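Local coordinates for putative metal-dependent hydrolase (Bacillus subtilis, PDB 6KNS), which binds two zinc ions and calcium in a metallo-beta-lactamase fold and is a putative hydrolase, possibly with the 3'-tRNA-processing endoribonuclease activity assigned to its family, at residues V157-S162 and D176-E181; N183-Q188 and P219-H224; L58-L63 and P95-D100; F30-Y35 and A128-I133. All coordinates share one frame; numbering follows the deposited sequence.

Contact 1: residues V157-S162 and D176-E181. With ZN (zinc ion), chain H; ZN (zinc ion), chain G.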
loop_
_atom_site.group_PDB
_atom_site.type_symbol
_atom_site.label_atom_id
_atom_site.label_comp_id
_atom_site.label_asym_id
_atom_site.label_seq_id
_atom_site.Cartn_x
_atom_site.Cartn_y
_atom_site.Cartn_z
ATOM N N VAL A 157 -15.277 -14.021 -14.425
ATOM C CA VAL A 157 -13.955 -14.178 -15.009
ATOM C C VAL A 157 -13.209 -12.876 -14.797
ATOM O O VAL A 157 -13.739 -11.789 -15.065
ATOM C CB VAL A 157 -14.023 -14.540 -16.518
ATOM C CG1 VAL A 157 -12.635 -14.480 -17.163
ATOM C CG2 VAL A 157 -14.637 -15.930 -16.717
ATOM N N TYR A 158 -11.989 -13.004 -14.292
ATOM C CA TYR A 158 -11.048 -11.913 -14.073
ATOM C C TYR A 158 -9.854 -12.171 -14.973
ATOM O O TYR A 158 -9.217 -13.203 -14.850
ATOM C CB TYR A 158 -10.591 -11.938 -12.613
ATOM C CG TYR A 158 -9.518 -10.980 -12.225
ATOM C CD1 TYR A 158 -9.589 -9.634 -12.589
ATOM C CD2 TYR A 158 -8.424 -11.401 -11.445
ATOM C CE1 TYR A 158 -8.590 -8.713 -12.180
ATOM C CE2 TYR A 158 -7.427 -10.502 -11.033
ATOM C CZ TYR A 158 -7.518 -9.165 -11.397
ATOM O OH TYR A 158 -6.552 -8.276 -11.000
ATOM N N THR A 159 -9.569 -11.264 -15.894
ATOM C CA THR A 159 -8.457 -11.437 -16.820
ATOM C C THR A 159 -7.093 -11.253 -16.154
ATOM O O THR A 159 -6.071 -11.554 -16.766
ATOM C CB THR A 159 -8.493 -10.400 -17.983
ATOM O OG1 THR A 159 -8.325 -9.076 -17.442
ATOM C CG2 THR A 159 -9.791 -10.471 -18.770
ATOM N N ALA A 160 -7.044 -10.727 -14.929
ATOM C CA ALA A 160 -5.801 -10.211 -14.412
ATOM C C ALA A 160 -5.212 -9.295 -15.503
ATOM O O ALA A 160 -5.964 -8.596 -16.212
ATOM C CB ALA A 160 -4.844 -11.337 -14.009
ATOM N N ASP A 161 -3.892 -9.287 -15.639
ATOM C CA ASP A 161 -3.228 -8.460 -16.633
ATOM C C ASP A 161 -2.845 -9.284 -17.821
ATOM O O ASP A 161 -2.231 -10.336 -17.664
ATOM C CB ASP A 161 -1.934 -7.912 -16.081
ATOM C CG ASP A 161 -2.143 -6.853 -15.018
ATOM O OD1 ASP A 161 -3.257 -6.666 -14.460
ATOM O OD2 ASP A 161 -1.147 -6.188 -14.789
ATOM N N SER A 162 -3.129 -8.784 -19.015
ATOM C CA SER A 162 -2.729 -9.494 -20.239
ATOM C C SER A 162 -2.846 -8.599 -21.458
ATOM O O SER A 162 -3.684 -7.696 -21.492
ATOM C CB SER A 162 -3.646 -10.695 -20.437
ATOM O OG SER A 162 -3.188 -11.553 -21.469
ATOM N N ASP A 176 -20.999 -14.806 -16.299
ATOM C CA ASP A 176 -21.987 -13.748 -15.996
ATOM C C ASP A 176 -21.352 -12.354 -16.003
ATOM O O ASP A 176 -21.969 -11.400 -16.469
ATOM C CB ASP A 176 -22.680 -14.021 -14.663
ATOM C CG ASP A 176 -23.378 -15.368 -14.664
ATOM O OD1 ASP A 176 -24.382 -15.504 -15.399
ATOM O OD2 ASP A 176 -22.900 -16.303 -13.987
ATOM N N LEU A 177 -20.129 -12.254 -15.499
ATOM C CA LEU A 177 -19.404 -10.975 -15.392
ATOM C C LEU A 177 -17.990 -11.245 -15.845
ATOM O O LEU A 177 -17.348 -12.173 -15.362
ATOM C CB LEU A 177 -19.399 -10.429 -13.953
ATOM C CG LEU A 177 -18.549 -9.185 -13.653
ATOM C CD1 LEU A 177 -19.070 -7.990 -14.383
ATOM C CD2 LEU A 177 -18.492 -8.879 -12.166
ATOM N N LEU A 178 -17.540 -10.480 -16.823
ATOM C CA LEU A 178 -16.156 -10.495 -17.226
ATOM C C LEU A 178 -15.534 -9.215 -16.705
ATOM O O LEU A 178 -15.894 -8.134 -17.172
ATOM C CB LEU A 178 -16.025 -10.509 -18.747
ATOM C CG LEU A 178 -14.608 -10.374 -19.310
ATOM C CD1 LEU A 178 -13.706 -11.503 -18.808
ATOM C CD2 LEU A 178 -14.650 -10.370 -20.837
ATOM N N ILE A 179 -14.593 -9.366 -15.783
ATOM C CA ILE A 179 -13.750 -8.283 -15.344
ATOM C C ILE A 179 -12.434 -8.303 -16.159
ATOM O O ILE A 179 -11.601 -9.178 -15.987
ATOM C CB ILE A 179 -13.459 -8.368 -13.859
ATOM C CG1 ILE A 179 -14.778 -8.515 -13.068
ATOM C CG2 ILE A 179 -12.659 -7.116 -13.452
ATOM C CD1 ILE A 179 -14.576 -8.721 -11.530
ATOM N N SER A 180 -12.283 -7.319 -17.049
ATOM C CA SER A 180 -11.175 -7.236 -17.954
ATOM C C SER A 180 -10.368 -6.014 -17.667
ATOM O O SER A 180 -10.900 -4.923 -17.511
ATOM C CB SER A 180 -11.634 -7.133 -19.404
ATOM O OG SER A 180 -10.506 -7.123 -20.259
ATOM N N GLU A 181 -9.065 -6.218 -17.622
ATOM C CA GLU A 181 -8.136 -5.135 -17.616
ATOM C C GLU A 181 -8.406 -4.313 -18.890
ATOM O O GLU A 181 -8.882 -4.839 -19.909
ATOM C CB GLU A 181 -6.700 -5.671 -17.514
ATOM C CG GLU A 181 -6.047 -6.192 -18.784
ATOM C CD GLU A 181 -4.779 -5.395 -19.102
ATOM O OE1 GLU A 181 -4.884 -4.319 -19.756
ATOM O OE2 GLU A 181 -3.691 -5.833 -18.655
HETATM ZN ZN ZN H . 1.094 -6.627 -14.174
HETATM ZN ZN ZN G . -1.202 -4.767 -13.041
#

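Contact 2: residues N183-Q188 and P219-H224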
loop_
_atom_site.group_PDB
_atom_site.type_symbol
_atom_site.label_atom_id
_atom_site.label_comp_id
_atom_site.label_asym_id
_atom_site.label_seq_id
_atom_site.Cartn_x
_atom_site.Cartn_y
_atom_site.Cartn_z
ATOM N N ASN A 183 -6.150 -1.144 -19.776
ATOM C CA ASN A 183 -5.203 -0.095 -19.442
ATOM C C ASN A 183 -4.999 0.911 -20.587
ATOM O O ASN A 183 -4.403 1.942 -20.359
ATOM C CB ASN A 183 -3.852 -0.720 -19.051
ATOM C CG ASN A 183 -3.120 0.085 -17.961
ATOM O OD1 ASN A 183 -3.113 1.324 -17.966
ATOM N ND2 ASN A 183 -2.550 -0.604 -17.028
ATOM N N PHE A 184 -5.473 0.591 -21.803
ATOM C CA PHE A 184 -5.275 1.428 -22.998
ATOM C C PHE A 184 -6.562 1.743 -23.754
ATOM O O PHE A 184 -7.512 0.972 -23.683
ATOM C CB PHE A 184 -4.281 0.746 -23.954
ATOM C CG PHE A 184 -2.864 0.778 -23.461
ATOM C CD1 PHE A 184 -2.001 1.745 -23.880
ATOM C CD2 PHE A 184 -2.408 -0.160 -22.564
ATOM C CE1 PHE A 184 -0.669 1.779 -23.404
ATOM C CE2 PHE A 184 -1.103 -0.131 -22.073
ATOM C CZ PHE A 184 -0.234 0.824 -22.499
ATOM N N TYR A 185 -6.577 2.880 -24.475
ATOM C CA TYR A 185 -7.730 3.339 -25.257
ATOM C C TYR A 185 -7.719 2.670 -26.629
ATOM O O TYR A 185 -6.724 2.070 -27.028
ATOM C CB TYR A 185 -7.727 4.883 -25.387
ATOM C CG TYR A 185 -7.988 5.567 -24.043
ATOM C CD1 TYR A 185 -6.949 5.863 -23.156
ATOM C CD2 TYR A 185 -9.291 5.829 -23.619
ATOM C CE1 TYR A 185 -7.205 6.469 -21.911
ATOM C CE2 TYR A 185 -9.562 6.422 -22.387
ATOM C CZ TYR A 185 -8.511 6.718 -21.526
ATOM O OH TYR A 185 -8.779 7.311 -20.330
ATOM N N ALA A 186 -8.826 2.802 -27.352
ATOM C CA ALA A 186 -9.078 2.066 -28.598
ATOM C C ALA A 186 -8.036 2.335 -29.651
ATOM O O ALA A 186 -7.727 1.455 -30.442
ATOM C CB ALA A 186 -10.492 2.408 -29.161
ATOM N N ASP A 187 -7.485 3.546 -29.666
ATOM C CA ASP A 187 -6.475 3.899 -30.681
ATOM C C ASP A 187 -5.094 3.379 -30.364
ATOM O O ASP A 187 -4.220 3.528 -31.188
ATOM C CB ASP A 187 -6.376 5.429 -30.889
ATOM C CG ASP A 187 -5.904 6.173 -29.638
ATOM O OD1 ASP A 187 -6.670 6.193 -28.640
ATOM O OD2 ASP A 187 -4.772 6.748 -29.653
ATOM N N GLN A 188 -4.881 2.815 -29.177
ATOM C CA GLN A 188 -3.549 2.496 -28.699
ATOM C C GLN A 188 -3.342 0.981 -28.676
ATOM O O GLN A 188 -4.305 0.219 -28.480
ATOM C CB GLN A 188 -3.343 2.989 -27.257
ATOM C CG GLN A 188 -3.402 4.495 -26.990
ATOM C CD GLN A 188 -3.268 4.765 -25.505
ATOM O OE1 GLN A 188 -4.168 4.433 -24.714
ATOM N NE2 GLN A 188 -2.116 5.315 -25.100
ATOM N N PRO A 219 -6.158 3.562 -16.758
ATOM C CA PRO A 219 -5.022 4.455 -17.007
ATOM C C PRO A 219 -5.139 5.775 -16.241
ATOM O O PRO A 219 -6.180 6.078 -15.707
ATOM C CB PRO A 219 -5.113 4.724 -18.508
ATOM C CG PRO A 219 -6.576 4.587 -18.833
ATOM C CD PRO A 219 -7.085 3.505 -17.898
ATOM N N HIS A 220 -4.054 6.537 -16.191
ATOM C CA HIS A 220 -4.001 7.800 -15.479
ATOM C C HIS A 220 -4.042 8.994 -16.452
ATOM O O HIS A 220 -3.470 10.039 -16.169
ATOM C CB HIS A 220 -2.709 7.838 -14.616
ATOM C CG HIS A 220 -2.665 6.741 -13.595
ATOM N ND1 HIS A 220 -3.074 6.927 -12.292
ATOM C CD2 HIS A 220 -2.345 5.432 -13.701
ATOM C CE1 HIS A 220 -2.980 5.789 -11.632
ATOM N NE2 HIS A 220 -2.524 4.865 -12.457
ATOM N N PHE A 221 -4.689 8.834 -17.599
ATOM C CA PHE A 221 -4.898 9.960 -18.525
ATOM C C PHE A 221 -6.157 9.661 -19.332
ATOM O O PHE A 221 -6.631 8.527 -19.354
ATOM C CB PHE A 221 -3.699 10.133 -19.474
ATOM C CG PHE A 221 -3.522 8.995 -20.414
ATOM C CD1 PHE A 221 -2.915 7.822 -19.987
ATOM C CD2 PHE A 221 -4.012 9.064 -21.718
ATOM C CE1 PHE A 221 -2.771 6.708 -20.873
ATOM C CE2 PHE A 221 -3.877 7.984 -22.595
ATOM C CZ PHE A 221 -3.262 6.801 -22.174
ATOM N N GLY A 222 -6.687 10.663 -19.990
ATOM C CA GLY A 222 -7.853 10.466 -20.866
ATOM C C GLY A 222 -9.193 10.535 -20.152
ATOM O O GLY A 222 -9.269 10.823 -18.949
ATOM N N VAL A 223 -10.250 10.300 -20.924
ATOM C CA VAL A 223 -11.607 10.312 -20.430
ATOM C C VAL A 223 -12.033 8.874 -20.271
ATOM O O VAL A 223 -12.329 8.201 -21.264
ATOM C CB VAL A 223 -12.516 11.010 -21.412
ATOM C CG1 VAL A 223 -13.977 11.081 -20.853
ATOM C CG2 VAL A 223 -11.927 12.374 -21.710
ATOM N N HIS A 224 -12.062 8.408 -19.028
ATOM C CA HIS A 224 -12.338 7.004 -18.735
ATOM C C HIS A 224 -13.657 6.521 -19.337
ATOM O O HIS A 224 -13.747 5.380 -19.747
ATOM C CB HIS A 224 -12.385 6.754 -17.216
ATOM C CG HIS A 224 -11.038 6.636 -16.573
ATOM N ND1 HIS A 224 -10.863 6.653 -15.204
ATOM C CD2 HIS A 224 -9.801 6.501 -17.109
ATOM C CE1 HIS A 224 -9.576 6.522 -14.929
ATOM N NE2 HIS A 224 -8.911 6.424 -16.066
#

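Contact 3: residues L58-L63 and P95-D100. With CA (calcium ion), chain F.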
loop_
_atom_site.group_PDB
_atom_site.type_symbol
_atom_site.label_atom_id
_atom_site.label_comp_id
_atom_site.label_asym_id
_atom_site.label_seq_id
_atom_site.Cartn_x
_atom_site.Cartn_y
_atom_site.Cartn_z
ATOM N N LEU A 58 -11.470 -12.230 6.953
ATOM C CA LEU A 58 -11.021 -12.552 5.617
ATOM C C LEU A 58 -10.573 -14.021 5.593
ATOM O O LEU A 58 -9.744 -14.421 6.397
ATOM C CB LEU A 58 -9.893 -11.585 5.258
ATOM C CG LEU A 58 -9.402 -11.487 3.825
ATOM C CD1 LEU A 58 -10.507 -10.868 2.910
ATOM C CD2 LEU A 58 -8.127 -10.652 3.850
ATOM N N ASP A 59 -11.139 -14.836 4.713
ATOM C CA ASP A 59 -10.864 -16.265 4.701
ATOM C C ASP A 59 -9.697 -16.662 3.810
ATOM O O ASP A 59 -9.031 -17.656 4.074
ATOM C CB ASP A 59 -12.091 -17.050 4.244
ATOM C CG ASP A 59 -13.295 -16.846 5.168
ATOM O OD1 ASP A 59 -13.461 -17.603 6.153
ATOM O OD2 ASP A 59 -14.054 -15.907 4.924
ATOM N N ALA A 60 -9.468 -15.934 2.723
ATOM C CA ALA A 60 -8.369 -16.296 1.836
ATOM C C ALA A 60 -8.060 -15.158 0.908
ATOM O O ALA A 60 -8.884 -14.287 0.703
ATOM C CB ALA A 60 -8.716 -17.577 1.037
ATOM N N VAL A 61 -6.840 -15.166 0.400
ATOM C CA VAL A 61 -6.376 -14.243 -0.602
ATOM C C VAL A 61 -5.856 -15.087 -1.766
ATOM O O VAL A 61 -5.316 -16.160 -1.552
ATOM C CB VAL A 61 -5.240 -13.376 -0.068
ATOM C CG1 VAL A 61 -4.695 -12.438 -1.165
ATOM C CG2 VAL A 61 -5.703 -12.572 1.163
ATOM N N ILE A 62 -6.022 -14.590 -2.991
ATOM C CA ILE A 62 -5.384 -15.192 -4.169
ATOM C C ILE A 62 -4.822 -14.080 -5.039
ATOM O O ILE A 62 -5.472 -13.026 -5.202
ATOM C CB ILE A 62 -6.349 -16.113 -4.978
ATOM C CG1 ILE A 62 -5.633 -16.738 -6.175
ATOM C CG2 ILE A 62 -7.540 -15.345 -5.526
ATOM C CD1 ILE A 62 -6.382 -17.993 -6.693
ATOM N N LEU A 63 -3.621 -14.327 -5.552
ATOM C CA LEU A 63 -2.811 -13.377 -6.281
ATOM C C LEU A 63 -2.584 -13.814 -7.733
ATOM O O LEU A 63 -2.119 -14.908 -7.983
ATOM C CB LEU A 63 -1.449 -13.278 -5.605
ATOM C CG LEU A 63 -1.508 -12.827 -4.151
ATOM C CD1 LEU A 63 -0.069 -12.783 -3.600
ATOM C CD2 LEU A 63 -2.220 -11.435 -3.996
ATOM N N PRO A 95 -4.799 -18.336 4.505
ATOM C CA PRO A 95 -4.108 -18.866 3.326
ATOM C C PRO A 95 -3.987 -17.765 2.247
ATOM O O PRO A 95 -4.956 -17.035 1.988
ATOM C CB PRO A 95 -4.979 -20.054 2.861
ATOM C CG PRO A 95 -6.388 -19.818 3.504
ATOM C CD PRO A 95 -6.106 -18.978 4.766
ATOM N N ILE A 96 -2.794 -17.640 1.671
ATOM C CA ILE A 96 -2.564 -16.781 0.523
ATOM C C ILE A 96 -2.090 -17.664 -0.631
ATOM O O ILE A 96 -0.992 -18.214 -0.577
ATOM C CB ILE A 96 -1.528 -15.688 0.797
ATOM C CG1 ILE A 96 -1.908 -14.865 2.027
ATOM C CG2 ILE A 96 -1.418 -14.731 -0.432
ATOM C CD1 ILE A 96 -0.876 -13.823 2.409
ATOM N N TYR A 97 -2.966 -17.828 -1.624
ATOM C CA TYR A 97 -2.725 -18.611 -2.843
ATOM C C TYR A 97 -1.981 -17.770 -3.891
ATOM O O TYR A 97 -2.350 -16.630 -4.157
ATOM C CB TYR A 97 -4.070 -19.079 -3.458
ATOM C CG TYR A 97 -4.795 -20.070 -2.583
ATOM C CD1 TYR A 97 -4.476 -21.409 -2.647
ATOM C CD2 TYR A 97 -5.722 -19.662 -1.632
ATOM C CE1 TYR A 97 -5.092 -22.346 -1.827
ATOM C CE2 TYR A 97 -6.361 -20.610 -0.775
ATOM C CZ TYR A 97 -6.013 -21.933 -0.893
ATOM O OH TYR A 97 -6.556 -22.893 -0.127
ATOM N N GLY A 98 -0.965 -18.356 -4.508
ATOM C CA GLY A 98 -0.210 -17.679 -5.568
ATOM C C GLY A 98 0.493 -18.696 -6.429
ATOM O O GLY A 98 0.564 -19.851 -6.070
ATOM N N HIS A 99 1.023 -18.292 -7.581
ATOM C CA HIS A 99 1.709 -19.279 -8.425
ATOM C C HIS A 99 3.119 -19.401 -7.905
ATOM O O HIS A 99 3.588 -18.512 -7.218
ATOM C CB HIS A 99 1.672 -18.879 -9.912
ATOM C CG HIS A 99 2.563 -17.738 -10.266
ATOM N ND1 HIS A 99 3.909 -17.905 -10.473
ATOM C CD2 HIS A 99 2.295 -16.431 -10.521
ATOM C CE1 HIS A 99 4.443 -16.737 -10.799
ATOM N NE2 HIS A 99 3.483 -15.829 -10.842
ATOM N N ASP A 100 3.779 -20.509 -8.197
ATOM C CA ASP A 100 5.148 -20.686 -7.743
ATOM C C ASP A 100 6.202 -20.799 -8.884
ATOM O O ASP A 100 7.315 -21.263 -8.655
ATOM C CB ASP A 100 5.223 -21.839 -6.753
ATOM C CG ASP A 100 5.067 -23.191 -7.415
ATOM O OD1 ASP A 100 4.801 -23.247 -8.637
ATOM O OD2 ASP A 100 5.239 -24.191 -6.693
HETATM CA CA CA F . -15.157 -15.198 7.168
HETATM O O HOH W 1 0.797 -15.417 -7.902
HETATM O O HOH W 2 -15.919 -13.273 5.697
#

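Contact 4: residues F30-Y35 and A128-I133. With CA (calcium ion), chain F.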
loop_
_atom_site.group_PDB
_atom_site.type_symbol
_atom_site.label_atom_id
_atom_site.label_comp_id
_atom_site.label_asym_id
_atom_site.label_seq_id
_atom_site.Cartn_x
_atom_site.Cartn_y
_atom_site.Cartn_z
ATOM N N PHE A 30 -14.524 -10.982 -3.210
ATOM C CA PHE A 30 -15.549 -11.946 -3.569
ATOM C C PHE A 30 -16.141 -12.546 -2.317
ATOM O O PHE A 30 -15.422 -13.060 -1.488
ATOM C CB PHE A 30 -14.941 -13.061 -4.404
ATOM C CG PHE A 30 -14.623 -12.667 -5.820
ATOM C CD1 PHE A 30 -13.619 -11.778 -6.090
ATOM C CD2 PHE A 30 -15.348 -13.212 -6.878
ATOM C CE1 PHE A 30 -13.328 -11.438 -7.389
ATOM C CE2 PHE A 30 -15.058 -12.886 -8.176
ATOM C CZ PHE A 30 -14.063 -11.997 -8.442
ATOM N N GLN A 31 -17.464 -12.492 -2.188
ATOM C CA GLN A 31 -18.122 -12.989 -1.009
ATOM C C GLN A 31 -19.208 -13.952 -1.338
ATOM O O GLN A 31 -19.931 -13.780 -2.311
ATOM C CB GLN A 31 -18.694 -11.845 -0.168
ATOM C CG GLN A 31 -17.614 -10.962 0.457
ATOM C CD GLN A 31 -18.204 -9.774 1.210
ATOM O OE1 GLN A 31 -18.789 -8.835 0.616
ATOM N NE2 GLN A 31 -18.084 -9.823 2.521
ATOM N N SER A 32 -19.336 -14.958 -0.482
ATOM C CA SER A 32 -20.452 -15.885 -0.527
ATOM C C SER A 32 -20.806 -16.359 0.889
ATOM O O SER A 32 -20.016 -17.066 1.537
ATOM C CB SER A 32 -20.085 -17.101 -1.395
ATOM O OG SER A 32 -21.159 -18.027 -1.453
ATOM N N GLY A 33 -22.001 -15.995 1.354
ATOM C CA GLY A 33 -22.414 -16.300 2.716
ATOM C C GLY A 33 -21.390 -15.686 3.638
ATOM O O GLY A 33 -21.063 -14.527 3.462
ATOM N N ASP A 34 -20.832 -16.469 4.569
ATOM C CA ASP A 34 -19.758 -15.975 5.481
ATOM C C ASP A 34 -18.331 -16.013 4.914
ATOM O O ASP A 34 -17.402 -15.543 5.566
ATOM C CB ASP A 34 -19.749 -16.755 6.803
ATOM C CG ASP A 34 -20.879 -16.357 7.721
ATOM O OD1 ASP A 34 -21.376 -15.208 7.589
ATOM O OD2 ASP A 34 -21.273 -17.200 8.585
ATOM N N TYR A 35 -18.169 -16.565 3.713
ATOM C CA TYR A 35 -16.855 -16.661 3.086
ATOM C C TYR A 35 -16.478 -15.382 2.356
ATOM O O TYR A 35 -17.315 -14.812 1.637
ATOM C CB TYR A 35 -16.812 -17.838 2.114
ATOM C CG TYR A 35 -15.411 -18.293 1.787
ATOM C CD1 TYR A 35 -14.806 -17.894 0.603
ATOM C CD2 TYR A 35 -14.696 -19.130 2.664
ATOM C CE1 TYR A 35 -13.539 -18.296 0.283
ATOM C CE2 TYR A 35 -13.394 -19.547 2.350
ATOM C CZ TYR A 35 -12.831 -19.111 1.147
ATOM O OH TYR A 35 -11.592 -19.464 0.770
ATOM N N ALA A 128 -11.978 -22.934 -2.946
ATOM C CA ALA A 128 -11.822 -21.872 -1.929
ATOM C C ALA A 128 -13.170 -21.642 -1.289
ATOM O O ALA A 128 -14.007 -20.877 -1.807
ATOM C CB ALA A 128 -11.300 -20.571 -2.584
ATOM N N GLY A 129 -13.402 -22.341 -0.184
ATOM C CA GLY A 129 -14.706 -22.365 0.468
ATOM C C GLY A 129 -15.746 -22.787 -0.559
ATOM O O GLY A 129 -15.585 -23.816 -1.175
ATOM N N PRO A 130 -16.788 -21.960 -0.788
ATOM C CA PRO A 130 -17.816 -22.319 -1.772
ATOM C C PRO A 130 -17.428 -21.969 -3.213
ATOM O O PRO A 130 -18.201 -22.210 -4.130
ATOM C CB PRO A 130 -19.046 -21.523 -1.298
ATOM C CG PRO A 130 -18.440 -20.307 -0.606
ATOM C CD PRO A 130 -17.058 -20.667 -0.137
ATOM N N PHE A 131 -16.231 -21.457 -3.438
ATOM C CA PHE A 131 -15.808 -21.147 -4.810
ATOM C C PHE A 131 -14.903 -22.229 -5.399
ATOM O O PHE A 131 -14.159 -22.889 -4.675
ATOM C CB PHE A 131 -15.042 -19.829 -4.876
ATOM C CG PHE A 131 -15.818 -18.630 -4.388
ATOM C CD1 PHE A 131 -16.975 -18.237 -5.006
ATOM C CD2 PHE A 131 -15.342 -17.881 -3.336
ATOM C CE1 PHE A 131 -17.682 -17.112 -4.556
ATOM C CE2 PHE A 131 -16.019 -16.756 -2.884
ATOM C CZ PHE A 131 -17.193 -16.372 -3.494
ATOM N N THR A 132 -14.999 -22.395 -6.716
ATOM C CA THR A 132 -14.091 -23.230 -7.491
ATOM C C THR A 132 -13.442 -22.277 -8.499
ATOM O O THR A 132 -14.163 -21.577 -9.229
ATOM C CB THR A 132 -14.840 -24.372 -8.217
ATOM O OG1 THR A 132 -15.553 -25.156 -7.254
ATOM C CG2 THR A 132 -13.883 -25.281 -9.020
ATOM N N ILE A 133 -12.098 -22.255 -8.516
ATOM C CA ILE A 133 -11.323 -21.352 -9.363
ATOM C C ILE A 133 -10.521 -22.179 -10.359
ATOM O O ILE A 133 -9.900 -23.183 -9.987
ATOM C CB ILE A 133 -10.353 -20.463 -8.503
ATOM C CG1 ILE A 133 -11.112 -19.805 -7.352
ATOM C CG2 ILE A 133 -9.672 -19.379 -9.364
ATOM C CD1 ILE A 133 -10.242 -18.942 -6.491
HETATM CA CA CA F . -15.157 -15.198 7.168
HETATM O O HOH W 2 -15.919 -13.273 5.697
#

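Contact 1: residues V157-S162 and D176-E181
A chi1 of 64° sets Thr159 OG1 between its own N and carbonyl carbon, where it receives Glu181 N in a nearly straight bond of 3.0 Å. Threonine suits this place because the hydroxyl also donates to Ala160 O (2.7 Å), pinning the bend at Thr159-Ala160, while its methyl CG2 rests against Ser180 CA. Glu181, turned by chi1 of 80° and bent again at chi2, brings its carboxylate to the same loop: OE2 takes Ser162 N at 3.0 Å from above the carboxylate plane and is also bonded to His195. Asp161, between these anchors, bridges the two zinc ions through OD2. Before the loop the backbones form a parallel ladder, Val157 N to Leu177 O, Ile179 N to Val157 O and Thr159 N to Ile179 O. Val157 CG1 meets Leu178 CD1 (3.6 Å) on one sheet face. Both strands belong to a beta-alpha-beta unit with helix 168-171, whose Phe171 touches Val157; helix 198-208 packs on Leu178, and strand 212-216 continues the sheet.

Contact 2: residues N183-Q188 and P219-H224
The CD1/CE1 edge of the Tyr185 ring meets both Pro219 and Phe221, and the Tyr185 hydroxyl donates to Phe221 O at 2.7 Å, in the carbonyl plane and on a lone pair. This is the tight part, with Tyr185 and Pro219 buried. Tyr185 CE1 lies 3.7 Å from Pro219 CG, and the same edge of the tyrosine ring points at the face of Phe221 in an offset edge-to-face pair, planes 60° apart. Gly222 suits its place twice over: its phi of 86° is easy for glycine, and without a side chain it leaves room for the hydroxyl. Tyr185 is itself held by Gln188, whose OE1 accepts Tyr185 N at 2.9 Å across a type I turn. The two loops follow strands 177-181 and 212-216 of the metallo-beta-lactamase fold, on the side where His217 binds zinc. Across the second loop, His224 NE2 donates to Pro219 O (2.8 Å), and Leu227 of helix 225-231 backs both Tyr185 and Pro219. The second subunit adds its Leu87 to Phe221. Towards solvent the packing thins: the Gln188 amide, at 90° to the Phe221 ring, only reaches its edge, Gln188 NE2 to Phe221 CZ at 3.5 Å, and Val223 stands exposed at the margin.

Contact 3: residues L58-L63 and P95-D100
Val61 and Ile96, and after them Ile62 and Tyr97, pair as neighbouring parallel strands in one of the two sheets of the metallo-beta-lactamase fold. Val61 N donates to Pro95 O (3.1 Å), Tyr97 N to Val61 O (2.9 Å) and Leu63 N to Tyr97 O. Pro95 lacks an N-H to give the first strand, yet its carbonyl still accepts Val61 N; its CD packs on Asp59 O. Leu63 leans over the second strand step by step: Leu63 CB lies 3.8 Å from Tyr97 O, Leu63 CG stays beside the same oxygen, and with chi1 at -60° the tip, Leu63 CD1, meets Ile96 CG2 at 4.0 Å. Ile96 CG2 also touches Val61 CG1, so branched chains fill the apolar interior on this face. Tyr97 lies on the other face with Ile62. Val61 O sits near the plane of the Tyr97 ring at its edge, 3.5 Å from Tyr97 CD2, and small Ala60 leaves space for that edge. Tyr97 also touches Ile118 of strand 115-119 and Leu126 of strand 126-128. Asp59, just before the strand, binds calcium through OD2 (2.6 Å), which also accepts Ser36 N. Past the last ladder bond, a water donates to Leu63 O (3.0 Å) and accepts His99 N.

Contact 4: residues F30-Y35 and A128-I133
Tyr35 lays one face of its ring over the Gly129-Pro130 turn. Gly129 CA stands 3.8 Å from the Tyr35 ring centroid and Pro130 CD 3.9 Å, both as CH-pi contacts, the proline carbon nearer the root of the ring and the glycine nearer its hydroxyl end. Tyr35 CG lies anti to the backbone N (chi1 -160°), which swings the ring across the turn and brings its edge to Phe131, with Tyr35 CD1 3.9 Å from Phe131 CE2. At the far end Tyr35 OH touches Ala128 CB at 3.5 Å. Phe131 packs next to it: Phe131 CZ reaches Ser32 CB at 3.6 Å and skirts the backbone of Gln31, while Pro130 CG leans on Ser32 OG. No hydrogen bond crosses the contact, so the fit rests on shape. What sets these groups in place is a pair of type II' turns, each closed by two backbone bonds: Ser32 with Tyr35, and Ala128 with Phe131. Gly33 and Gly129 occupy the second position of each, where positive phi suits glycine, and Asp34 O binds calcium at 2.8 Å, in a site completed by Lys57 O, Asp59 and water. Beyond, Met7, Leu37 and Ile149 surround Phe131. The two turns link the strands of hairpins 27-32/35-39 and 126-128/131-137, which belong to different sheets; Phe131 lies between them, at this end of the two facing sheets of the alpha-beta/beta-alpha sandwich of the metallo-beta-lactamase fold.

How the contacts relate
From the N terminus, residues 30-35 open the longest loop, which contact 4 closes only at 128-133, 92 residues on. Contact 3 opens and closes within it, pairing strands 60-62 and 94-98 of the first sheet, and the two share a calcium ion and a water; Asp59 CB also lies 3.4 Å from Tyr35 CE2. Contact 4 itself ties that sheet to the second one. Contact 1 then pairs two strands of the second sheet across a 13-residue connection that carries helix 168-171, beside the zinc ions, and contact 2 follows almost at once, joining the loops beyond strands 177-181 and 212-216. No two contacts cross; contacts 2 and 3 lie on opposite sides of the chain's centre, about 30 Å apart between centres.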